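Local coordinates for tubulin-like protein CetZ1 (Haloferax volcanii, PDB 4B46) that binds GTP and probably hydrolyses it as an archaeal tubulin-like protein, controlling cell shape and allowing development of the rod-shaped cells needed for efficient swimming, at residues 194-199 and 341-346; 217-222 and 294-299; 228-233 and 281-286; 221-226 and 345-350. All coordinates share one frame; numbering follows the deposited sequence.

Following the chain, helix 179-198 ends at contact 1, whose partner strand arrives only after about 140 residues. Helix 216-223 comes next and starts two contacts: contact 2 joins it to strand 294-301, and its last turn makes contact 4 with the end of strand 339-347, where contact 1 also closes, the two sharing L345 and L346. Contact 3, between strand 228-237 and the loop 281-286, is the innermost, lying within the spans of all the others; contact 2 lies within that of contact 1. Together they set both helices against the C-terminal part of the mixed sheet, where 228-237, 339-347 and 294-301 are neighbours, and fasten a loop near the nucleotide-binding region.

Contact 1 (194-199 and 341-346); sequences FGVLFG and AGVILL
V196 and L197, consecutive residues near the C-terminal end of helix 179-198, lie on V343 and L345 of a strand that runs almost at right angles beneath them, the short axes 82° apart and 8.5 Å from each other at their closest. V196 and V343 lie alongside one another, their branches pointing past each other in opposite directions, and the tightest touch is that of V196 CG1 on V343 CG2 at 3.7 Å. The other methyl of V196, CG2, reaches further down the strand to A341 CB, 4.3 Å away; the small alanine suits a place close under the helix. L197 straddles two strand residues. Its CB rests against V343 CG1 at 4.1 Å, while its CG, turned opposite the backbone N (chi1 170°), carries the two methyls on toward L345. There the two leucines cross obliquely: CD1 of L197 meets L345 CB at 4.1 Å, and both of its methyls touch L345 CD2. L197 CD2 also lies 4.0 Å above one face of the F198 ring, near its rim. No hydrogen bond spans the two segments; the contact is purely apolar, made by aliphatic side chains that bring no polar demands. V343 and L345 point up at the helix, whereas I344 points to the other side of the sheet, where it meets L297. The strand lies between 228-237 and 294-301, and helix 179-198 spans all three, with F194 on V231 and V196 on A300, while helix 216-223 packs beside it on L345 and F198.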
loop_
_atom_site.group_PDB
_atom_site.type_symbol
_atom_site.label_atom_id
_atom_site.label_comp_id
_atom_site.label_asym_id
_atom_site.label_seq_id
_atom_site.Cartn_x
_atom_site.Cartn_y
_atom_site.Cartn_z
ATOM N N PHE A 194 -2.109 3.351 5.701
ATOM C CA PHE A 194 -2.826 3.507 4.442
ATOM C C PHE A 194 -4.325 3.695 4.651
ATOM O O PHE A 194 -5.015 4.296 3.820
ATOM C CB PHE A 194 -2.513 2.347 3.494
ATOM C CG PHE A 194 -1.079 2.328 3.037
ATOM C CD1 PHE A 194 -0.642 3.216 2.068
ATOM C CD2 PHE A 194 -0.163 1.446 3.595
ATOM C CE1 PHE A 194 0.678 3.228 1.657
ATOM C CE2 PHE A 194 1.162 1.452 3.193
ATOM C CZ PHE A 194 1.581 2.335 2.214
ATOM N N GLY A 195 -4.836 3.196 5.768
ATOM C CA GLY A 195 -6.231 3.420 6.102
ATOM C C GLY A 195 -6.510 4.889 6.391
ATOM O O GLY A 195 -7.579 5.402 6.069
ATOM N N VAL A 196 -5.558 5.576 7.015
ATOM C CA VAL A 196 -5.771 6.996 7.304
ATOM C C VAL A 196 -5.701 7.787 6.009
ATOM O O VAL A 196 -6.523 8.673 5.772
ATOM C CB VAL A 196 -4.774 7.552 8.349
ATOM C CG1 VAL A 196 -4.764 9.081 8.336
ATOM C CG2 VAL A 196 -5.140 7.057 9.728
ATOM N N LEU A 197 -4.737 7.443 5.159
ATOM C CA LEU A 197 -4.568 8.130 3.885
ATOM C C LEU A 197 -5.799 8.026 2.982
ATOM O O LEU A 197 -6.254 9.024 2.421
ATOM C CB LEU A 197 -3.354 7.582 3.131
ATOM C CG LEU A 197 -3.232 8.065 1.682
ATOM C CD1 LEU A 197 -2.951 9.583 1.609
ATOM C CD2 LEU A 197 -2.175 7.282 0.929
ATOM N N PHE A 198 -6.330 6.816 2.833
ATOM C CA PHE A 198 -7.391 6.576 1.852
ATOM C C PHE A 198 -8.771 6.875 2.419
ATOM O O PHE A 198 -9.781 6.792 1.715
ATOM C CB PHE A 198 -7.320 5.138 1.322
ATOM C CG PHE A 198 -6.153 4.894 0.403
ATOM C CD1 PHE A 198 -6.005 5.640 -0.756
ATOM C CD2 PHE A 198 -5.215 3.915 0.688
ATOM C CE1 PHE A 198 -4.932 5.422 -1.611
ATOM C CE2 PHE A 198 -4.141 3.693 -0.156
ATOM C CZ PHE A 198 -3.995 4.446 -1.301
ATOM N N GLY A 199 -8.810 7.218 3.701
ATOM C CA GLY A 199 -10.063 7.452 4.385
ATOM C C GLY A 199 -10.769 8.691 3.893
ATOM O O GLY A 199 -11.768 9.126 4.442
ATOM N N ALA A 341 -4.436 11.818 13.928
ATOM C CA ALA A 341 -3.351 11.213 13.169
ATOM C C ALA A 341 -2.964 12.102 11.997
ATOM O O ALA A 341 -3.829 12.676 11.329
ATOM C CB ALA A 341 -3.756 9.834 12.678
ATOM N N GLY A 342 -1.661 12.223 11.762
ATOM C CA GLY A 342 -1.158 12.939 10.605
ATOM C C GLY A 342 -0.448 11.983 9.667
ATOM O O GLY A 342 0.401 11.199 10.101
ATOM N N VAL A 343 -0.805 12.032 8.386
ATOM C CA VAL A 343 -0.157 11.201 7.386
ATOM C C VAL A 343 0.443 12.084 6.315
ATOM O O VAL A 343 -0.174 13.042 5.867
ATOM C CB VAL A 343 -1.158 10.198 6.747
ATOM C CG1 VAL A 343 -0.821 9.923 5.282
ATOM C CG2 VAL A 343 -1.189 8.900 7.543
ATOM N N ILE A 344 1.660 11.771 5.904
ATOM C CA ILE A 344 2.250 12.453 4.770
ATOM C C ILE A 344 2.510 11.435 3.675
ATOM O O ILE A 344 3.196 10.442 3.891
ATOM C CB ILE A 344 3.563 13.154 5.155
ATOM C CG1 ILE A 344 3.308 14.146 6.309
ATOM C CG2 ILE A 344 4.145 13.871 3.946
ATOM C CD1 ILE A 344 4.561 14.819 6.840
ATOM N N LEU A 345 1.934 11.679 2.506
ATOM C CA LEU A 345 2.167 10.843 1.346
ATOM C C LEU A 345 3.178 11.575 0.493
ATOM O O LEU A 345 2.979 12.747 0.157
ATOM C CB LEU A 345 0.860 10.635 0.567
ATOM C CG LEU A 345 0.967 10.079 -0.854
ATOM C CD1 LEU A 345 1.583 8.670 -0.872
ATOM C CD2 LEU A 345 -0.406 10.090 -1.557
ATOM N N LEU A 346 4.283 10.901 0.191
ATOM C CA LEU A 346 5.318 11.457 -0.662
ATOM C C LEU A 346 5.400 10.595 -1.906
ATOM O O LEU A 346 5.698 9.406 -1.825
ATOM C CB LEU A 346 6.670 11.483 0.060
ATOM C CG LEU A 346 6.725 12.330 1.333
ATOM C CD1 LEU A 346 8.056 12.140 2.049
ATOM C CD2 LEU A 346 6.509 13.805 1.012
#

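Contact 2 (217-222 and 294-299); sequences SEIINT and RALLVL
T222 and R294 bring their CA atoms within 5.7 Å where helix 217-222 runs nearly antiparallel to strand 294-299, at 153°, with 8.6 Å between the short axes. T222 crosses L296 at about a right angle and sits over it, OG1 lying 3.6 Å from L296 CB with CG2 beside it. The far end of L296 is used by the previous helical turn: its CD2 meets I219 CG1 at 3.7 Å, two aliphatic branches, as suits the buried I219 and L296. This is helix-on-sheet packing in the C-terminal domain of the tubulin family, with helix 216-223 lying on strands 294-301 and 339-347. Threonine suits this buried place, its methyl packing on L296 and R294 and its hydroxyl both donating and accepting: OG1 donates to E218 O at 2.7 Å, a carbonyl that also accepts from T222 N, and takes a hydrogen from a water that donates in turn to A295 O. A valine here would probably leave that water without its hydroxyl partner and E218 O with one donor fewer. R294 runs the other way past T222, its extended chain laying CD 3.4 Å from N221 O. Beyond it the guanidinium NE forms a salt bridge with E326, and NH1 gives a hydrogen, at the edge and in plane, to a second water that donates to T222 O at 2.6 Å.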
loop_
_atom_site.group_PDB
_atom_site.type_symbol
_atom_site.label_atom_id
_atom_site.label_comp_id
_atom_site.label_asym_id
_atom_site.label_seq_id
_atom_site.Cartn_x
_atom_site.Cartn_y
_atom_site.Cartn_z
ATOM N N SER A 217 -9.605 13.211 -5.542
ATOM C CA SER A 217 -8.873 13.938 -6.569
ATOM C C SER A 217 -7.483 14.345 -6.099
ATOM O O SER A 217 -6.506 14.252 -6.846
ATOM C CB SER A 217 -9.655 15.178 -7.005
ATOM O OG SER A 217 -9.962 15.087 -8.381
ATOM N N GLU A 218 -7.397 14.791 -4.856
ATOM C CA GLU A 218 -6.122 15.224 -4.305
ATOM C C GLU A 218 -5.137 14.074 -4.167
ATOM O O GLU A 218 -3.932 14.251 -4.339
ATOM C CB GLU A 218 -6.330 15.919 -2.957
ATOM C CG GLU A 218 -7.042 17.257 -3.082
ATOM C CD GLU A 218 -7.053 18.024 -1.786
ATOM O OE1 GLU A 218 -7.937 17.756 -0.949
ATOM O OE2 GLU A 218 -6.176 18.893 -1.604
ATOM N N ILE A 219 -5.651 12.897 -3.839
ATOM C CA ILE A 219 -4.803 11.722 -3.718
ATOM C C ILE A 219 -4.353 11.283 -5.100
ATOM O O ILE A 219 -3.168 11.028 -5.329
ATOM C CB ILE A 219 -5.538 10.566 -3.021
ATOM C CG1 ILE A 219 -5.807 10.932 -1.559
ATOM C CG2 ILE A 219 -4.728 9.265 -3.124
ATOM C CD1 ILE A 219 -6.734 9.966 -0.855
ATOM N N ILE A 220 -5.306 11.208 -6.024
ATOM C CA ILE A 220 -5.008 10.785 -7.385
ATOM C C ILE A 220 -3.986 11.724 -8.030
ATOM O O ILE A 220 -3.019 11.286 -8.660
ATOM C CB ILE A 220 -6.313 10.704 -8.215
ATOM C CG1 ILE A 220 -7.150 9.523 -7.713
ATOM C CG2 ILE A 220 -6.021 10.582 -9.706
ATOM C CD1 ILE A 220 -8.546 9.481 -8.268
ATOM N N ASN A 221 -4.186 13.022 -7.840
ATOM C CA ASN A 221 -3.280 14.015 -8.404
ATOM C C ASN A 221 -1.890 14.005 -7.747
ATOM O O ASN A 221 -0.883 14.297 -8.394
ATOM C CB ASN A 221 -3.927 15.403 -8.364
ATOM C CG ASN A 221 -5.029 15.548 -9.392
ATOM O OD1 ASN A 221 -5.120 14.747 -10.316
ATOM N ND2 ASN A 221 -5.863 16.567 -9.245
ATOM N N THR A 222 -1.833 13.644 -6.472
ATOM C CA THR A 222 -0.544 13.477 -5.804
ATOM C C THR A 222 0.234 12.290 -6.379
ATOM O O THR A 222 1.464 12.341 -6.510
ATOM C CB THR A 222 -0.714 13.332 -4.275
ATOM O OG1 THR A 222 -1.348 14.504 -3.758
ATOM C CG2 THR A 222 0.656 13.172 -3.573
ATOM N N ARG A 294 5.786 15.171 -5.273
ATOM C CA ARG A 294 4.569 15.791 -4.769
ATOM C C ARG A 294 4.318 15.251 -3.378
ATOM O O ARG A 294 4.686 14.120 -3.084
ATOM C CB ARG A 294 3.374 15.451 -5.667
ATOM C CG ARG A 294 3.479 15.967 -7.086
ATOM C CD ARG A 294 2.188 15.657 -7.849
ATOM N NE ARG A 294 2.098 16.421 -9.091
ATOM C CZ ARG A 294 2.512 15.978 -10.273
ATOM N NH1 ARG A 294 3.044 14.766 -10.383
ATOM N NH2 ARG A 294 2.392 16.746 -11.347
ATOM N N ALA A 295 3.704 16.067 -2.524
ATOM C CA ALA A 295 3.411 15.672 -1.153
ATOM C C ALA A 295 1.955 15.971 -0.833
ATOM O O ALA A 295 1.384 16.938 -1.337
ATOM C CB ALA A 295 4.329 16.411 -0.170
ATOM N N LEU A 296 1.359 15.137 0.007
ATOM C CA LEU A 296 0.007 15.363 0.473
ATOM C C LEU A 296 -0.013 15.138 1.965
ATOM O O LEU A 296 0.407 14.089 2.445
ATOM C CB LEU A 296 -0.967 14.395 -0.194
ATOM C CG LEU A 296 -2.385 14.359 0.378
ATOM C CD1 LEU A 296 -3.144 15.689 0.167
ATOM C CD2 LEU A 296 -3.189 13.198 -0.229
ATOM N N LEU A 297 -0.501 16.133 2.692
ATOM C CA LEU A 297 -0.650 16.051 4.131
ATOM C C LEU A 297 -2.099 15.739 4.456
ATOM O O LEU A 297 -3.015 16.367 3.925
ATOM C CB LEU A 297 -0.248 17.387 4.778
ATOM C CG LEU A 297 -0.534 17.530 6.267
ATOM C CD1 LEU A 297 0.210 16.459 7.057
ATOM C CD2 LEU A 297 -0.144 18.938 6.755
ATOM N N VAL A 298 -2.305 14.769 5.336
ATOM C CA VAL A 298 -3.641 14.413 5.761
ATOM C C VAL A 298 -3.716 14.395 7.282
ATOM O O VAL A 298 -2.959 13.674 7.937
ATOM C CB VAL A 298 -4.044 13.024 5.218
ATOM C CG1 VAL A 298 -5.427 12.637 5.729
ATOM C CG2 VAL A 298 -4.013 13.014 3.694
ATOM N N LEU A 299 -4.624 15.192 7.838
ATOM C CA LEU A 299 -4.892 15.187 9.277
ATOM C C LEU A 299 -6.246 14.540 9.531
ATOM O O LEU A 299 -7.239 14.954 8.970
ATOM C CB LEU A 299 -4.906 16.612 9.833
ATOM C CG LEU A 299 -3.617 17.200 10.403
ATOM C CD1 LEU A 299 -3.157 16.421 11.630
ATOM C CD2 LEU A 299 -2.534 17.218 9.355
HETATM O O HOH W 1 0.364 16.630 -3.833
HETATM O O HOH W 2 3.115 12.449 -8.529
#

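Contact 3 (228-233 and 281-286); sequences VSTVGY and GRLTLP
T230 holds its OG1 opposite its own backbone N (chi1 -174°), which aims the hydroxyl at the loop, and T284 tucks its OG1 between backbone N and carbonyl carbon (chi1 59°), facing the strand. The first hydroxyl donates to L285 O at 2.7 Å, arriving at 116° to the C=O bond and tilted from the carbonyl plane. The second accepts from V231 N at 2.9 Å and also hydrogen-bonds to V166 O; because T284 N donates back to V231 O at 3.0 Å, V231 is gripped by both its backbone groups. A loop with no regular structure thus pairs with strand 228-237 much as an antiparallel neighbouring strand would, a threonine hydroxyl standing in for a carbonyl. The strand lies between 163-168 and 339-347, and the loop reaches the former too, T284 touching F167 and L285 touching V166; T284 comes about 9 Å, side chain to side chain, from the GTP-binding N169. Around the polar centre, L283 CD2 sits 3.5 Å from G232 CA, where a side chain would be tight, and V228 and L285 cross at about a right angle, V228 CG1 3.6 Å from L285 CD2. At the far end a water accepts from Y233 N and lies within hydrogen-bonding distance of R282 O.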
loop_
_atom_site.group_PDB
_atom_site.type_symbol
_atom_site.label_atom_id
_atom_site.label_comp_id
_atom_site.label_asym_id
_atom_site.label_seq_id
_atom_site.Cartn_x
_atom_site.Cartn_y
_atom_site.Cartn_z
ATOM N N VAL A 228 7.528 5.612 -7.340
ATOM C CA VAL A 228 7.402 4.997 -6.026
ATOM C C VAL A 228 6.911 6.010 -4.998
ATOM O O VAL A 228 7.352 7.159 -5.002
ATOM C CB VAL A 228 8.780 4.452 -5.575
ATOM C CG1 VAL A 228 8.731 3.969 -4.141
ATOM C CG2 VAL A 228 9.238 3.335 -6.502
ATOM N N SER A 229 6.006 5.592 -4.115
ATOM C CA SER A 229 5.573 6.452 -3.015
ATOM C C SER A 229 5.855 5.850 -1.650
ATOM O O SER A 229 5.938 4.635 -1.498
ATOM C CB SER A 229 4.088 6.791 -3.120
ATOM O OG SER A 229 3.828 7.472 -4.325
ATOM N N THR A 230 5.985 6.721 -0.658
ATOM C CA THR A 230 6.238 6.308 0.718
ATOM C C THR A 230 5.309 7.102 1.631
ATOM O O THR A 230 4.878 8.210 1.287
ATOM C CB THR A 230 7.729 6.517 1.108
ATOM O OG1 THR A 230 7.991 5.973 2.417
ATOM C CG2 THR A 230 8.118 8.009 1.084
ATOM N N VAL A 231 4.985 6.539 2.791
ATOM C CA VAL A 231 4.079 7.211 3.712
ATOM C C VAL A 231 4.686 7.435 5.100
ATOM O O VAL A 231 5.240 6.515 5.700
ATOM C CB VAL A 231 2.730 6.450 3.821
ATOM C CG1 VAL A 231 1.908 6.949 4.987
ATOM C CG2 VAL A 231 1.945 6.594 2.517
ATOM N N GLY A 232 4.580 8.671 5.599
ATOM C CA GLY A 232 4.963 8.981 6.967
ATOM C C GLY A 232 3.725 9.077 7.828
ATOM O O GLY A 232 2.642 9.359 7.313
ATOM N N TYR A 233 3.866 8.863 9.132
ATOM C CA TYR A 233 2.685 8.724 9.986
ATOM C C TYR A 233 3.001 8.989 11.441
ATOM O O TYR A 233 3.961 8.452 11.981
ATOM C CB TYR A 233 2.102 7.302 9.839
ATOM C CG TYR A 233 0.968 6.943 10.797
ATOM C CD1 TYR A 233 1.229 6.415 12.055
ATOM C CD2 TYR A 233 -0.367 7.077 10.412
ATOM C CE1 TYR A 233 0.202 6.076 12.926
ATOM C CE2 TYR A 233 -1.401 6.725 11.272
ATOM C CZ TYR A 233 -1.108 6.231 12.523
ATOM O OH TYR A 233 -2.128 5.890 13.379
ATOM N N GLY A 281 9.692 10.713 11.251
ATOM C CA GLY A 281 9.588 9.385 11.826
ATOM C C GLY A 281 9.863 8.310 10.791
ATOM O O GLY A 281 10.229 8.610 9.655
ATOM N N ARG A 282 9.671 7.057 11.182
ATOM C CA ARG A 282 9.873 5.932 10.275
ATOM C C ARG A 282 8.827 5.934 9.153
ATOM O O ARG A 282 7.622 5.987 9.399
ATOM C CB ARG A 282 9.842 4.618 11.047
ATOM C CG ARG A 282 10.218 3.386 10.217
ATOM C CD ARG A 282 10.212 2.149 11.084
ATOM N NE ARG A 282 11.315 2.177 12.037
ATOM C CZ ARG A 282 11.221 1.772 13.294
ATOM N NH1 ARG A 282 10.063 1.308 13.749
ATOM N NH2 ARG A 282 12.282 1.835 14.098
ATOM N N LEU A 283 9.311 5.899 7.917
ATOM C CA LEU A 283 8.456 5.845 6.737
ATOM C C LEU A 283 8.160 4.401 6.334
ATOM O O LEU A 283 8.912 3.500 6.677
ATOM C CB LEU A 283 9.156 6.550 5.582
ATOM C CG LEU A 283 9.611 7.976 5.910
ATOM C CD1 LEU A 283 10.206 8.597 4.668
ATOM C CD2 LEU A 283 8.442 8.820 6.437
ATOM N N THR A 284 7.072 4.190 5.599
ATOM C CA THR A 284 6.747 2.853 5.099
ATOM C C THR A 284 7.922 2.335 4.271
ATOM O O THR A 284 8.362 1.192 4.443
ATOM C CB THR A 284 5.415 2.844 4.291
ATOM O OG1 THR A 284 5.499 3.743 3.178
ATOM C CG2 THR A 284 4.247 3.259 5.186
ATOM N N LEU A 285 8.445 3.202 3.402
ATOM C CA LEU A 285 9.717 2.980 2.720
ATOM C C LEU A 285 10.710 4.062 3.128
ATOM O O LEU A 285 10.545 5.217 2.760
ATOM C CB LEU A 285 9.544 3.001 1.190
ATOM C CG LEU A 285 10.848 2.976 0.368
ATOM C CD1 LEU A 285 11.648 1.663 0.567
ATOM C CD2 LEU A 285 10.564 3.214 -1.111
ATOM N N PRO A 286 11.750 3.697 3.899
ATOM C CA PRO A 286 12.725 4.718 4.309
ATOM C C PRO A 286 13.428 5.352 3.112
ATOM O O PRO A 286 13.733 4.667 2.127
ATOM C CB PRO A 286 13.726 3.933 5.172
ATOM C CG PRO A 286 12.949 2.790 5.686
ATOM C CD PRO A 286 11.983 2.409 4.567
HETATM O O HOH W 3 5.024 5.427 8.373
HETATM O O HOH W 4 6.553 8.502 10.088
HETATM O O HOH W 5 5.430 6.036 11.676
#

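Contact 4 (221-226 and 345-350); sequences NTLAGG and LLSGVT
L345 CD2 is the methyl on which the helix end rests: T222 CG2 and L223 CD2 each come to 3.8 Å from it. T222 lies alongside L345 pointing the opposite way, while L223 crosses it at about a right angle, so the leucine is met from two directions. An alanine in its place would probably open a gap beneath both residues and set the L223 side chain free to turn. Next along the strand, S347 has its OG opposite the backbone N (chi1 161°), facing the helix end. This small polar residue fits close under the backbone, its CB only 3.2 Å from T222 O, and OG gives a hydrogen at 2.9 Å to a water that donates to G226 O at 2.7 Å. Further out, N163 ND2 binds L223 O and, weakly, S347 OG, tying in strand 163-168, two places along the sheet from 339-347. G226 N reaches L223 O in a type I turn, and G226 then takes positive phi (80°), as does G348 opposite; glycine adopts it without strain. Turn and glycine carry the chain from helix 216-223 into strand 228-237, as in the helix-to-strand connections of alpha/beta folds, within the tubulin-like C-terminal domain.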
loop_
_atom_site.group_PDB
_atom_site.type_symbol
_atom_site.label_atom_id
_atom_site.label_comp_id
_atom_site.label_asym_id
_atom_site.label_seq_id
_atom_site.Cartn_x
_atom_site.Cartn_y
_atom_site.Cartn_z
ATOM N N ASN A 221 -4.186 13.022 -7.840
ATOM C CA ASN A 221 -3.280 14.015 -8.404
ATOM C C ASN A 221 -1.890 14.005 -7.747
ATOM O O ASN A 221 -0.883 14.297 -8.394
ATOM C CB ASN A 221 -3.927 15.403 -8.364
ATOM C CG ASN A 221 -5.029 15.548 -9.392
ATOM O OD1 ASN A 221 -5.120 14.747 -10.316
ATOM N ND2 ASN A 221 -5.863 16.567 -9.245
ATOM N N THR A 222 -1.833 13.644 -6.472
ATOM C CA THR A 222 -0.544 13.477 -5.804
ATOM C C THR A 222 0.234 12.290 -6.379
ATOM O O THR A 222 1.464 12.341 -6.510
ATOM C CB THR A 222 -0.714 13.332 -4.275
ATOM O OG1 THR A 222 -1.348 14.504 -3.758
ATOM C CG2 THR A 222 0.656 13.172 -3.573
ATOM N N LEU A 223 -0.486 11.229 -6.742
ATOM C CA LEU A 223 0.150 10.007 -7.226
ATOM C C LEU A 223 0.404 10.027 -8.728
ATOM O O LEU A 223 1.082 9.153 -9.245
ATOM C CB LEU A 223 -0.719 8.792 -6.891
ATOM C CG LEU A 223 -0.966 8.515 -5.410
ATOM C CD1 LEU A 223 -2.051 7.477 -5.214
ATOM C CD2 LEU A 223 0.332 8.078 -4.729
ATOM N N ALA A 224 -0.135 11.024 -9.427
ATOM C CA ALA A 224 -0.221 10.966 -10.886
ATOM C C ALA A 224 1.121 10.947 -11.610
ATOM O O ALA A 224 1.213 10.445 -12.732
ATOM C CB ALA A 224 -1.107 12.107 -11.425
ATOM N N GLY A 225 2.156 11.497 -10.984
ATOM C CA GLY A 225 3.476 11.516 -11.598
ATOM C C GLY A 225 4.146 10.148 -11.694
ATOM O O GLY A 225 5.153 9.987 -12.378
ATOM N N GLY A 226 3.594 9.159 -10.999
ATOM C CA GLY A 226 4.086 7.792 -11.091
ATOM C C GLY A 226 5.323 7.509 -10.255
ATOM O O GLY A 226 5.764 8.344 -9.462
ATOM N N LEU A 345 1.934 11.679 2.506
ATOM C CA LEU A 345 2.167 10.843 1.346
ATOM C C LEU A 345 3.178 11.575 0.493
ATOM O O LEU A 345 2.979 12.747 0.157
ATOM C CB LEU A 345 0.860 10.635 0.567
ATOM C CG LEU A 345 0.967 10.079 -0.854
ATOM C CD1 LEU A 345 1.583 8.670 -0.872
ATOM C CD2 LEU A 345 -0.406 10.090 -1.557
ATOM N N LEU A 346 4.283 10.901 0.191
ATOM C CA LEU A 346 5.318 11.457 -0.662
ATOM C C LEU A 346 5.400 10.595 -1.906
ATOM O O LEU A 346 5.698 9.406 -1.825
ATOM C CB LEU A 346 6.670 11.483 0.060
ATOM C CG LEU A 346 6.725 12.330 1.333
ATOM C CD1 LEU A 346 8.056 12.140 2.049
ATOM C CD2 LEU A 346 6.509 13.805 1.012
ATOM N N SER A 347 5.107 11.191 -3.057
ATOM C CA SER A 347 5.070 10.442 -4.296
ATOM C C SER A 347 6.238 10.848 -5.167
ATOM O O SER A 347 6.607 12.010 -5.194
ATOM C CB SER A 347 3.735 10.664 -5.012
ATOM O OG SER A 347 3.820 10.319 -6.390
ATOM N N GLY A 348 6.834 9.883 -5.860
ATOM C CA GLY A 348 7.923 10.190 -6.767
ATOM C C GLY A 348 9.246 10.372 -6.044
ATOM O O GLY A 348 10.068 11.215 -6.421
ATOM N N VAL A 349 9.456 9.594 -4.987
ATOM C CA VAL A 349 10.728 9.656 -4.273
ATOM C C VAL A 349 11.835 9.044 -5.126
ATOM O O VAL A 349 11.588 8.124 -5.908
ATOM C CB VAL A 349 10.657 8.978 -2.890
ATOM C CG1 VAL A 349 9.750 9.778 -1.957
ATOM C CG2 VAL A 349 10.189 7.531 -3.019
ATOM N N THR A 350 13.046 9.576 -4.986
ATOM C CA THR A 350 14.178 9.159 -5.809
ATOM C C THR A 350 15.448 8.995 -4.969
ATOM O O THR A 350 15.496 9.410 -3.807
ATOM C CB THR A 350 14.473 10.186 -6.918
ATOM O OG1 THR A 350 14.658 11.479 -6.326
ATOM C CG2 THR A 350 13.329 10.251 -7.921
HETATM O O HOH W 6 5.329 10.909 -8.779
#